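Local coordinates for ABC transporter, permease protein, putative (Porphyromonas gingivalis, PDB 2P0S) that is one domain of a putative ABC transporter permease, a membrane protein that probably takes part in ABC-type transport, at residues 11-16 / 32-37. Sequence-based numbering, arbitrary orientation. Where two conformers were deposited one is given.
Sequences TIAIAD and RFVHAE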
loop_
_atom_site.group_PDB
_atom_site.type_symbol
_atom_site.label_atom_id
_atom_site.label_comp_id
_atom_site.label_asym_id
_atom_site.label_seq_id
_atom_site.Cartn_x
_atom_site.Cartn_y
_atom_site.Cartn_z
ATOM N N THR A 11 -10.889 9.019 8.142
ATOM C CA THR A 11 -12.025 8.148 8.410
ATOM C C THR A 11 -12.720 7.874 7.086
ATOM O O THR A 11 -13.190 8.813 6.396
ATOM C CB THR A 11 -12.937 8.834 9.385
ATOM O OG1 THR A 11 -12.164 9.045 10.593
ATOM C CG2 THR A 11 -14.179 8.015 9.732
ATOM N N ILE A 12 -12.864 6.596 6.740
ATOM C CA ILE A 12 -13.577 6.272 5.488
ATOM C C ILE A 12 -14.794 5.397 5.777
ATOM O O ILE A 12 -14.652 4.287 6.398
ATOM C CB ILE A 12 -12.600 5.499 4.603
ATOM C CG1 ILE A 12 -11.332 6.335 4.354
ATOM C CG2 ILE A 12 -13.291 5.044 3.331
ATOM C CD1 ILE A 12 -10.337 5.634 3.431
ATOM N N ALA A 13 -15.972 5.881 5.405
ATOM C CA ALA A 13 -17.184 5.122 5.682
ATOM C C ALA A 13 -17.347 4.135 4.513
ATOM O O ALA A 13 -17.277 4.554 3.416
ATOM C CB ALA A 13 -18.338 5.938 5.677
ATOM N N ILE A 14 -17.707 2.896 4.805
ATOM C CA ILE A 14 -17.862 1.883 3.758
ATOM C C ILE A 14 -19.344 1.663 3.489
ATOM O O ILE A 14 -20.121 1.203 4.371
ATOM C CB ILE A 14 -17.183 0.563 4.107
ATOM C CG1 ILE A 14 -15.660 0.805 4.444
ATOM C CG2 ILE A 14 -17.498 -0.457 2.964
ATOM C CD1 ILE A 14 -14.887 -0.471 4.892
ATOM N N ALA A 15 -19.771 1.922 2.237
ATOM C CA ALA A 15 -21.207 1.719 1.792
ATOM C C ALA A 15 -21.182 0.564 0.791
ATOM O O ALA A 15 -21.105 0.811 -0.420
ATOM C CB ALA A 15 -21.783 2.914 1.078
ATOM N N ASP A 16 -21.194 -0.634 1.309
ATOM C CA ASP A 16 -21.063 -1.868 0.468
ATOM C C ASP A 16 -22.425 -2.549 0.348
ATOM O O ASP A 16 -22.932 -3.180 1.309
ATOM C CB ASP A 16 -20.065 -2.814 1.116
ATOM C CG ASP A 16 -20.001 -4.143 0.441
ATOM O OD1 ASP A 16 -20.520 -4.204 -0.699
ATOM O OD2 ASP A 16 -19.441 -5.031 1.081
ATOM N N ARG A 32 -9.104 4.745 9.088
ATOM C CA ARG A 32 -10.090 4.442 10.089
ATOM C C ARG A 32 -11.428 4.059 9.395
ATOM O O ARG A 32 -12.241 4.938 9.059
ATOM C CB ARG A 32 -10.229 5.667 11.034
ATOM C CG ARG A 32 -10.900 5.290 12.259
ATOM C CD ARG A 32 -11.372 6.547 13.088
ATOM N NE ARG A 32 -12.582 6.139 13.781
ATOM C CZ ARG A 32 -13.762 6.771 13.787
ATOM N NH1 ARG A 32 -14.794 6.231 14.462
ATOM N NH2 ARG A 32 -13.933 7.912 13.110
ATOM N N PHE A 33 -11.679 2.759 9.199
ATOM C CA PHE A 33 -12.868 2.399 8.488
ATOM C C PHE A 33 -14.094 2.247 9.369
ATOM O O PHE A 33 -14.022 1.576 10.463
ATOM C CB PHE A 33 -12.604 1.067 7.706
ATOM C CG PHE A 33 -11.632 1.256 6.562
ATOM C CD1 PHE A 33 -12.124 1.727 5.306
ATOM C CD2 PHE A 33 -10.291 0.923 6.646
ATOM C CE1 PHE A 33 -11.271 1.945 4.267
ATOM C CE2 PHE A 33 -9.381 1.110 5.541
ATOM C CZ PHE A 33 -9.884 1.588 4.304
ATOM N N VAL A 34 -15.233 2.767 8.910
ATOM C CA VAL A 34 -16.489 2.578 9.592
ATOM C C VAL A 34 -17.612 2.202 8.722
ATOM O O VAL A 34 -17.458 2.348 7.507
ATOM C CB VAL A 34 -16.888 3.888 10.379
ATOM C CG1 VAL A 34 -15.722 4.370 11.222
ATOM C CG2 VAL A 34 -17.243 5.021 9.380
ATOM N N HIS A 35 -18.739 1.742 9.251
ATOM C CA HIS A 35 -19.907 1.302 8.426
ATOM C C HIS A 35 -20.607 2.536 8.023
ATOM O O HIS A 35 -20.954 3.417 8.933
ATOM C CB HIS A 35 -20.837 0.476 9.336
ATOM C CG HIS A 35 -22.050 -0.001 8.655
ATOM N ND1 HIS A 35 -21.970 -0.925 7.613
ATOM C CD2 HIS A 35 -23.350 0.318 8.789
ATOM C CE1 HIS A 35 -23.180 -1.167 7.169
ATOM N NE2 HIS A 35 -24.044 -0.415 7.843
ATOM N N ALA A 36 -20.930 2.678 6.759
ATOM C CA ALA A 36 -21.807 3.802 6.326
ATOM C C ALA A 36 -23.205 3.656 6.856
ATOM O O ALA A 36 -23.926 2.694 6.554
ATOM C CB ALA A 36 -21.837 3.862 4.741
ATOM N N GLU A 37 -23.627 4.667 7.620
ATOM C CA GLU A 37 -24.994 4.776 8.038
ATOM C C GLU A 37 -25.870 5.655 7.143
ATOM O O GLU A 37 -27.053 5.704 7.380
ATOM C CB GLU A 37 -25.000 5.334 9.486
ATOM C CG GLU A 37 -24.366 4.319 10.448
ATOM C CD GLU A 37 -25.173 3.034 10.654
ATOM O OE1 GLU A 37 -24.665 2.162 11.377
ATOM O OE2 GLU A 37 -26.290 2.847 10.095
#
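Strands 11-16 and 32-35 pair in parallel, from T11-R32 to I14-H35, at one border of the domain's mixed sheet, with 32-35 outermost within the chain. I12 and I14 each supply both backbone N-H and O, I12 to R32 and V34, I14 to V34 and A36. I12 N reaches R32 O at 2.9 Å, and V34 N reaches I12 O. I14 N meets V34 O at 2.8 Å in a bond almost collinear with the carbonyl. Just past the strand end, A36 N donates to I14 O (2.9 Å).

On one face the CD1/CE1 side of the F33 ring rests against I12 and I14. Its CE1 lies 3.8 Å from I12 CB, and CD1 meets I14 CD1 at 3.6 Å; I14 CG1 lies anti to its own carbonyl carbon (chi1 -55°), and its extended chain carries CD1 to the ring. The other face starts with R32, whose bent chain, in the conformer given, brings NH2 back to T11 OG1 in a long, tentative bond of 3.3 Å. Further along, A13 CB packs on V34 CG2. Beyond the strand, A36 CB turns toward 11-16 and lies 3.8 Å from A15 CB.

H35 ND1 is hydrogen-bonded to E22 of the loop linking the two strands. Helix 80-100 packs on I12 and F33, I86 touching both, while E22 and F25 of that loop meet I14. Strand 55-59 pairs in parallel with the other border of 11-16 through A13 and A15, making 11-16 an inner strand.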